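Local coordinates for haloacid delahogenase-like family hydrolase (Xanthomonas campestris pv. campestris, PDB 2PKE), which is a haloacid dehalogenase-like hydrolase that binds magnesium and probably acts as a phosphatase, at residues T3-R8 against I13-F18; G74-M79 against Q97-I102; A129-T134 against E180-I185. All blocks are in the same frame, centred on the assembly; numbering follows the deposited sequence.

Contact 1. Residues T3-R8 against I13-F18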
loop_
_atom_site.group_PDB
_atom_site.type_symbol
_atom_site.label_atom_id
_atom_site.label_comp_id
_atom_site.label_asym_id
_atom_site.label_seq_id
_atom_site.Cartn_x
_atom_site.Cartn_y
_atom_site.Cartn_z
ATOM N N THR A 3 14.147 3.450 9.949
ATOM C CA THR A 3 15.537 3.236 10.369
ATOM C C THR A 3 15.767 3.857 11.752
ATOM O O THR A 3 15.091 4.824 12.123
ATOM C CB THR A 3 16.561 3.788 9.336
ATOM O OG1 THR A 3 16.258 5.155 9.024
ATOM C CG2 THR A 3 16.539 2.958 8.046
ATOM N N PRO A 4 16.710 3.292 12.526
ATOM C CA PRO A 4 16.824 3.698 13.925
ATOM C C PRO A 4 16.961 5.209 14.141
ATOM O O PRO A 4 17.753 5.854 13.483
ATOM C CB PRO A 4 18.061 2.935 14.410
ATOM C CG PRO A 4 18.105 1.732 13.550
ATOM C CD PRO A 4 17.700 2.244 12.199
ATOM N N ILE A 5 16.147 5.729 15.059
ATOM C CA ILE A 5 16.187 7.103 15.523
ATOM C C ILE A 5 17.462 7.374 16.302
ATOM O O ILE A 5 17.890 6.550 17.092
ATOM C CB ILE A 5 14.935 7.381 16.447
ATOM C CG1 ILE A 5 13.664 7.358 15.592
ATOM C CG2 ILE A 5 15.049 8.696 17.229
ATOM C CD1 ILE A 5 13.750 8.195 14.291
ATOM N N ALA A 6 18.057 8.540 16.055
ATOM C CA ALA A 6 19.135 9.079 16.893
ATOM C C ALA A 6 18.457 9.616 18.140
ATOM O O ALA A 6 17.647 10.543 18.062
ATOM C CB ALA A 6 19.875 10.214 16.163
ATOM N N GLN A 7 18.750 9.026 19.285
ATOM C CA GLN A 7 18.063 9.439 20.508
ATOM C C GLN A 7 18.840 10.508 21.236
ATOM O O GLN A 7 20.072 10.470 21.281
ATOM C CB GLN A 7 17.782 8.235 21.399
ATOM C CG GLN A 7 16.801 7.263 20.711
ATOM C CD GLN A 7 16.409 6.105 21.586
ATOM O OE1 GLN A 7 15.955 6.305 22.721
ATOM N NE2 GLN A 7 16.591 4.872 21.078
ATOM N N ARG A 8 18.118 11.473 21.789
ATOM C CA ARG A 8 18.730 12.608 22.468
ATOM C C ARG A 8 18.778 12.346 23.950
ATOM O O ARG A 8 17.815 11.837 24.542
ATOM C CB ARG A 8 17.926 13.888 22.222
ATOM C CG ARG A 8 18.124 14.459 20.867
ATOM C CD ARG A 8 17.483 15.817 20.749
ATOM N NE ARG A 8 17.564 16.272 19.364
ATOM C CZ ARG A 8 16.976 17.363 18.884
ATOM N NH1 ARG A 8 16.251 18.136 19.668
ATOM N NH2 ARG A 8 17.123 17.682 17.609
ATOM N N ILE A 13 10.843 10.961 25.896
ATOM C CA ILE A 13 10.171 10.660 24.629
ATOM C C ILE A 13 11.113 11.039 23.463
ATOM O O ILE A 13 11.738 12.091 23.483
ATOM C CB ILE A 13 8.815 11.419 24.519
ATOM C CG1 ILE A 13 7.792 10.942 25.549
ATOM C CG2 ILE A 13 8.235 11.412 23.042
ATOM C CD1 ILE A 13 7.571 9.499 25.578
ATOM N N GLN A 14 11.237 10.179 22.465
ATOM C CA GLN A 14 12.132 10.438 21.339
ATOM C C GLN A 14 11.419 10.544 20.001
ATOM O O GLN A 14 11.990 11.078 19.055
ATOM C CB GLN A 14 13.184 9.324 21.241
ATOM C CG GLN A 14 14.054 9.126 22.477
ATOM C CD GLN A 14 15.013 10.230 22.699
ATOM O OE1 GLN A 14 15.344 10.972 21.763
ATOM N NE2 GLN A 14 15.518 10.355 23.944
ATOM N N LEU A 15 10.188 10.029 19.904
ATOM C CA LEU A 15 9.516 9.915 18.639
ATOM C C LEU A 15 8.039 10.233 18.801
ATOM O O LEU A 15 7.417 9.771 19.718
ATOM C CB LEU A 15 9.686 8.524 18.051
ATOM C CG LEU A 15 9.035 8.230 16.705
ATOM C CD1 LEU A 15 9.620 9.048 15.518
ATOM C CD2 LEU A 15 9.122 6.723 16.364
ATOM N N VAL A 16 7.509 11.065 17.928
ATOM C CA VAL A 16 6.102 11.387 17.970
ATOM C C VAL A 16 5.494 10.946 16.646
ATOM O O VAL A 16 5.943 11.358 15.578
ATOM C CB VAL A 16 5.865 12.859 18.220
ATOM C CG1 VAL A 16 4.355 13.134 18.284
ATOM C CG2 VAL A 16 6.569 13.320 19.500
ATOM N N GLY A 17 4.485 10.096 16.735
ATOM C CA GLY A 17 3.813 9.599 15.582
ATOM C C GLY A 17 2.539 10.372 15.404
ATOM O O GLY A 17 1.945 10.794 16.386
ATOM N N PHE A 18 2.125 10.579 14.143
ATOM C CA PHE A 18 0.910 11.272 13.833
ATOM C C PHE A 18 0.070 10.396 12.936
ATOM O O PHE A 18 0.569 9.877 11.930
ATOM C CB PHE A 18 1.200 12.573 13.077
ATOM C CG PHE A 18 1.940 13.595 13.889
ATOM C CD1 PHE A 18 3.307 13.540 14.021
ATOM C CD2 PHE A 18 1.250 14.592 14.547
ATOM C CE1 PHE A 18 3.979 14.496 14.790
ATOM C CE2 PHE A 18 1.921 15.533 15.289
ATOM C CZ PHE A 18 3.294 15.471 15.400
#
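The side-chain amide of Q14 grips the backbone of R8 with both its ends, just before the first strand of the Rossmann-like HAD core, 15-18. R8 N donates a hydrogen bond to Q14 OE1 at 2.8 Å, and Q14 NE2 donates one back to R8 O, also at 2.8 Å. The two bonds approach differently: the one from R8 N is nearly straight, at 168°, but reaches OE1 from above the carbonyl plane of the amide. Q14 NE2, by contrast, meets R8 O in the carbonyl plane on a lone pair, and R8 O lies close to the plane of the Q14 amide. Two bonds to one residue's backbone fix the rotation of the amide. A bend at chi2 of Q14 (-70°) turns the group out to the incoming N-terminal chain.

Q7 lies across Q14 at about a right angle, its CB 3.7 Å from Q14 CD, with the two amide planes 52° apart. Q7 OE1 has its own polar partner in R181, at the approach to strand 182-186, so the N-terminal loop is tied to the chain leading into two neighbouring strands. Beside these polar bonds the contact turns apolar: I5 and L15 point toward each other's segments, among residues of helix 165-175 that include F175. There I5 CG1 comes within 4.4 Å of L15 CD1.

Contact 2. Residues G74-M79 against Q97-I102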
loop_
_atom_site.group_PDB
_atom_site.type_symbol
_atom_site.label_atom_id
_atom_site.label_comp_id
_atom_site.label_asym_id
_atom_site.label_seq_id
_atom_site.Cartn_x
_atom_site.Cartn_y
_atom_site.Cartn_z
ATOM N N GLY A 74 -11.868 -0.036 -2.054
ATOM C CA GLY A 74 -12.708 -1.092 -1.511
ATOM C C GLY A 74 -14.070 -0.551 -1.153
ATOM O O GLY A 74 -15.071 -1.234 -1.313
HETATM N N MSE A 75 -14.107 0.685 -0.670
HETATM C CA MSE A 75 -15.371 1.340 -0.346
HETATM C C MSE A 75 -16.305 1.357 -1.580
HETATM O O MSE A 75 -17.509 1.051 -1.452
HETATM C CB MSE A 75 -15.133 2.780 0.084
HETATM C CG MSE A 75 -16.390 3.541 0.605
HETATM SE SE MSE A 75 -16.308 5.426 0.313
HETATM C CE MSE A 75 -15.936 5.663 -1.580
ATOM N N THR A 76 -15.753 1.735 -2.737
ATOM C CA THR A 76 -16.518 1.783 -3.996
ATOM C C THR A 76 -17.088 0.451 -4.435
ATOM O O THR A 76 -18.273 0.358 -4.795
ATOM C CB THR A 76 -15.692 2.334 -5.102
ATOM O OG1 THR A 76 -15.233 3.632 -4.690
ATOM C CG2 THR A 76 -16.517 2.466 -6.381
ATOM N N LEU A 77 -16.257 -0.576 -4.364
ATOM C CA LEU A 77 -16.674 -1.945 -4.677
ATOM C C LEU A 77 -17.725 -2.474 -3.687
ATOM O O LEU A 77 -18.675 -3.155 -4.098
ATOM C CB LEU A 77 -15.475 -2.873 -4.708
ATOM C CG LEU A 77 -14.546 -2.643 -5.897
ATOM C CD1 LEU A 77 -13.240 -3.356 -5.561
ATOM C CD2 LEU A 77 -15.143 -3.094 -7.283
ATOM N N SER A 78 -17.581 -2.135 -2.411
ATOM C CA SER A 78 -18.618 -2.513 -1.429
ATOM C C SER A 78 -19.940 -1.756 -1.700
ATOM O O SER A 78 -21.006 -2.297 -1.522
ATOM C CB SER A 78 -18.124 -2.270 -0.028
ATOM O OG SER A 78 -16.998 -3.111 0.288
HETATM N N MSE A 79 -19.859 -0.496 -2.116
HETATM C CA MSE A 79 -21.047 0.279 -2.491
HETATM C C MSE A 79 -21.719 -0.315 -3.687
HETATM O O MSE A 79 -22.914 -0.278 -3.766
HETATM C CB MSE A 79 -20.706 1.734 -2.805
HETATM C CG MSE A 79 -20.405 2.567 -1.576
HETATM SE SE MSE A 79 -20.076 4.405 -2.082
HETATM C CE MSE A 79 -20.328 5.101 -0.278
ATOM N N GLN A 97 -22.184 3.337 -12.715
ATOM C CA GLN A 97 -21.236 4.300 -13.247
ATOM C C GLN A 97 -21.050 5.448 -12.264
ATOM O O GLN A 97 -19.914 5.801 -11.910
ATOM C CB GLN A 97 -21.721 4.852 -14.590
ATOM C CG GLN A 97 -20.745 5.808 -15.273
ATOM C CD GLN A 97 -20.841 5.711 -16.768
ATOM O OE1 GLN A 97 -21.894 5.978 -17.351
ATOM N NE2 GLN A 97 -19.751 5.298 -17.409
ATOM N N ARG A 98 -22.180 5.993 -11.813
ATOM C CA ARG A 98 -22.212 7.086 -10.831
ATOM C C ARG A 98 -21.603 6.723 -9.477
ATOM O O ARG A 98 -20.974 7.540 -8.834
ATOM C CB ARG A 98 -23.649 7.629 -10.675
ATOM C CG ARG A 98 -23.980 8.637 -11.717
ATOM C CD ARG A 98 -25.429 8.768 -12.016
ATOM N NE ARG A 98 -26.330 8.789 -10.866
ATOM C CZ ARG A 98 -26.894 9.871 -10.333
ATOM N NH1 ARG A 98 -26.611 11.089 -10.772
ATOM N NH2 ARG A 98 -27.748 9.735 -9.327
ATOM N N ILE A 99 -21.762 5.487 -9.048
ATOM C CA ILE A 99 -21.089 5.013 -7.842
ATOM C C ILE A 99 -19.575 4.953 -8.087
ATOM O O ILE A 99 -18.787 5.383 -7.227
ATOM C CB ILE A 99 -21.605 3.664 -7.421
ATOM C CG1 ILE A 99 -23.072 3.793 -6.950
ATOM C CG2 ILE A 99 -20.720 3.054 -6.314
ATOM C CD1 ILE A 99 -23.721 2.491 -6.680
ATOM N N VAL A 100 -19.145 4.437 -9.239
ATOM C CA VAL A 100 -17.703 4.434 -9.528
ATOM C C VAL A 100 -17.152 5.869 -9.462
ATOM O O VAL A 100 -16.058 6.072 -8.954
ATOM C CB VAL A 100 -17.356 3.799 -10.893
ATOM C CG1 VAL A 100 -15.840 4.032 -11.248
ATOM C CG2 VAL A 100 -17.768 2.305 -10.914
ATOM N N GLU A 101 -17.888 6.851 -9.971
ATOM C CA GLU A 101 -17.447 8.262 -9.926
ATOM C C GLU A 101 -17.336 8.797 -8.524
ATOM O O GLU A 101 -16.407 9.532 -8.232
ATOM C CB GLU A 101 -18.350 9.187 -10.719
ATOM C CG GLU A 101 -18.409 8.862 -12.200
ATOM C CD GLU A 101 -17.127 9.191 -12.958
ATOM O OE1 GLU A 101 -16.182 9.763 -12.358
ATOM O OE2 GLU A 101 -17.088 8.877 -14.173
ATOM N N ILE A 102 -18.263 8.435 -7.647
ATOM C CA ILE A 102 -18.119 8.766 -6.237
ATOM C C ILE A 102 -16.756 8.312 -5.743
ATOM O O ILE A 102 -16.040 9.019 -5.045
ATOM C CB ILE A 102 -19.186 8.085 -5.348
ATOM C CG1 ILE A 102 -20.588 8.549 -5.719
ATOM C CG2 ILE A 102 -18.930 8.442 -3.868
ATOM C CD1 ILE A 102 -21.663 7.860 -4.908
#
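T76 and M79, about one helical turn apart, point toward helix 93-107 and meet I99, which points back at them. This is antiparallel packing between helices 72-86 and 93-107, part of the helical cap that many HAD hydrolases carry beside their core. The axes of the two short segments run at 158° to each other and come within 9.1 Å.

I99 presents its short branch to the gap: CG2, anti to the backbone N, lies 3.7 Å from M79 CB and 3.9 Å from T76 O. The longer branch of I99 is extended (chi2 173°) and brings CD1 to 4.1 Å from M79 O. Selenomethionine M79 touches I99 most closely with CB, the root of its side chain, while the extended chain beyond CG carries its selenium past I99.

T76 is turned so that its two branches do different work. With chi1 at -57°, OG1 sits beside the backbone N and hydrogen-bonds A72 O. T76 thus touches helix 93-107 with its methyl, its hydroxyl being taken up within its own helix. I99 also packs on I80 and A83, which extends the seam along helix 72-86, while T76 lies against L77 of the second subunit, so the same helix takes part in the dimer contact. CG2 of T76 settles 3.8 Å from I99 O and 3.9 Å from V100 CA.

Contact 3. Residues A129-T134 against E180-I185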
loop_
_atom_site.group_PDB
_atom_site.type_symbol
_atom_site.label_atom_id
_atom_site.label_comp_id
_atom_site.label_asym_id
_atom_site.label_seq_id
_atom_site.Cartn_x
_atom_site.Cartn_y
_atom_site.Cartn_z
ATOM N N ALA A 129 11.884 13.390 16.970
ATOM C CA ALA A 129 11.646 12.750 15.677
ATOM C C ALA A 129 10.164 12.699 15.476
ATOM O O ALA A 129 9.416 12.542 16.458
ATOM C CB ALA A 129 12.182 11.331 15.642
ATOM N N VAL A 130 9.730 12.804 14.222
ATOM C CA VAL A 130 8.281 12.695 13.899
ATOM C C VAL A 130 8.054 11.646 12.802
ATOM O O VAL A 130 8.893 11.459 11.941
ATOM C CB VAL A 130 7.644 14.039 13.492
ATOM C CG1 VAL A 130 7.671 15.042 14.666
ATOM C CG2 VAL A 130 8.297 14.609 12.208
ATOM N N VAL A 131 6.928 10.931 12.845
ATOM C CA VAL A 131 6.607 9.951 11.819
ATOM C C VAL A 131 5.094 10.033 11.552
ATOM O O VAL A 131 4.298 10.219 12.455
ATOM C CB VAL A 131 7.055 8.476 12.219
ATOM C CG1 VAL A 131 6.568 8.075 13.657
ATOM C CG2 VAL A 131 6.617 7.446 11.122
ATOM N N LEU A 132 4.699 9.855 10.314
ATOM C CA LEU A 132 3.261 9.724 9.994
ATOM C C LEU A 132 2.953 8.248 9.907
ATOM O O LEU A 132 3.571 7.555 9.113
ATOM C CB LEU A 132 2.930 10.370 8.664
ATOM C CG LEU A 132 1.436 10.677 8.521
ATOM C CD1 LEU A 132 1.266 11.890 7.639
ATOM C CD2 LEU A 132 0.683 9.495 7.986
ATOM N N ILE A 133 2.012 7.760 10.712
ATOM C CA ILE A 133 1.629 6.356 10.684
ATOM C C ILE A 133 0.166 6.296 10.370
ATOM O O ILE A 133 -0.701 6.816 11.106
ATOM C CB ILE A 133 1.933 5.616 11.993
ATOM C CG1 ILE A 133 3.415 5.792 12.312
ATOM C CG2 ILE A 133 1.505 4.112 11.917
ATOM C CD1 ILE A 133 3.894 5.220 13.681
ATOM N N THR A 134 -0.129 5.648 9.263
ATOM C CA THR A 134 -1.519 5.491 8.850
ATOM C C THR A 134 -1.844 4.103 8.281
ATOM O O THR A 134 -0.963 3.432 7.834
ATOM C CB THR A 134 -1.886 6.522 7.788
ATOM O OG1 THR A 134 -3.314 6.493 7.648
ATOM C CG2 THR A 134 -1.231 6.201 6.452
ATOM N N GLU A 180 7.965 3.086 25.473
ATOM C CA GLU A 180 7.877 4.184 26.462
ATOM C C GLU A 180 8.524 5.510 26.020
ATOM O O GLU A 180 8.396 6.525 26.721
ATOM C CB GLU A 180 8.419 3.801 27.835
ATOM C CG GLU A 180 9.976 3.568 27.883
ATOM C CD GLU A 180 10.381 2.146 27.609
ATOM O OE1 GLU A 180 9.513 1.334 27.187
ATOM O OE2 GLU A 180 11.581 1.843 27.789
ATOM N N ARG A 181 9.224 5.487 24.891
ATOM C CA ARG A 181 9.792 6.671 24.294
ATOM C C ARG A 181 9.038 7.128 23.042
ATOM O O ARG A 181 9.546 7.951 22.296
ATOM C CB ARG A 181 11.266 6.433 23.978
ATOM C CG ARG A 181 12.049 5.995 25.176
ATOM C CD ARG A 181 13.553 6.073 24.964
ATOM N NE ARG A 181 14.218 5.315 26.024
ATOM C CZ ARG A 181 15.349 4.632 25.904
ATOM N NH1 ARG A 181 16.017 4.584 24.765
ATOM N NH2 ARG A 181 15.821 3.968 26.954
ATOM N N PHE A 182 7.786 6.669 22.867
ATOM C CA PHE A 182 6.978 7.009 21.734
ATOM C C PHE A 182 5.620 7.513 22.171
ATOM O O PHE A 182 5.002 6.933 23.066
ATOM C CB PHE A 182 6.883 5.783 20.823
ATOM C CG PHE A 182 5.922 5.910 19.714
ATOM C CD1 PHE A 182 6.163 6.720 18.617
ATOM C CD2 PHE A 182 4.760 5.189 19.753
ATOM C CE1 PHE A 182 5.246 6.782 17.582
ATOM C CE2 PHE A 182 3.852 5.237 18.728
ATOM C CZ PHE A 182 4.116 6.024 17.617
ATOM N N VAL A 183 5.205 8.626 21.563
ATOM C CA VAL A 183 3.859 9.163 21.698
ATOM C C VAL A 183 3.198 9.075 20.331
ATOM O O VAL A 183 3.780 9.444 19.333
ATOM C CB VAL A 183 3.843 10.657 22.178
ATOM C CG1 VAL A 183 2.428 11.117 22.421
ATOM C CG2 VAL A 183 4.655 10.846 23.477
HETATM N N MSE A 184 1.949 8.639 20.307
HETATM C CA MSE A 184 1.155 8.628 19.076
HETATM C C MSE A 184 0.000 9.629 19.184
HETATM O O MSE A 184 -0.711 9.620 20.214
HETATM C CB MSE A 184 0.611 7.229 18.818
HETATM C CG MSE A 184 -0.304 7.170 17.578
HETATM SE SE MSE A 184 0.562 7.319 15.848
HETATM C CE MSE A 184 -1.150 7.138 14.969
ATOM N N ILE A 185 -0.177 10.455 18.127
ATOM C CA ILE A 185 -1.251 11.467 18.073
ATOM C C ILE A 185 -2.278 11.052 17.041
ATOM O O ILE A 185 -1.935 10.797 15.890
ATOM C CB ILE A 185 -0.739 12.877 17.744
ATOM C CG1 ILE A 185 0.335 13.339 18.741
ATOM C CG2 ILE A 185 -1.920 13.882 17.703
ATOM C CD1 ILE A 185 0.867 14.718 18.485
#
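Strands 129-135 and 182-186 flank strand 15-18 in the parallel sheet of the Rossmann-like HAD core, and here their side chains meet over one face of that central strand. The axes of the two short segments stay 8.8 Å apart and turn by 51°, a sign of the twist across the sheet. With a strand between them, the contact is made by side chains reaching across it.

I133 and F182 approach from opposite directions, and CD1 at the end of the isoleucine comes to 4.0 Å from F182 CZ, obliquely to the ring. V131 meets the same ring differently: its CG1 lies at the edge, near the ring plane, 4.3 Å from F182 CE1. The phenyl group gets there because F182 CG is anti to the backbone N (chi1 171°), which carries the ring toward strand 129-135.

Farther along, selenomethionine M184 bends at chi2 (72°), bringing its selenium to 4.4 Å from I133 CB. Helices 165-175 and 189-198 supply further packing, through V171 on I133, L172 on F182 and V196 on both F182 and M184. The M184 side chain comes about 4 Å from that of D19, a magnesium ligand, so the M184 end of this apolar layer reaches a residue of the metal site. I133 O receives a hydrogen bond from K163 NZ, and the methyl CE of M184 lies 3.9 Å from that same oxygen.

Contacts 1 and 3 belong to one sheet and touch, their centres 7 Å apart. A probable backbone hydrogen bond of 2.8 Å from I185 N to G17 O joins them, and L15 CD1 packs 3.4 Å from A129 CB. Contact 3 is the nearer to the magnesium site of D19, D21 and N187, the M184 side chain being about 8 Å from the ion; contact 1 lies away from it, although its strand 15-18 leads into D19. Contact 2 stands apart in the helical cap, on the other side of the chain's centre from both. Its centre is 39 Å from that of contact 1 and 33 Å from that of contact 3, whose nearest atoms are still about 14 Å away.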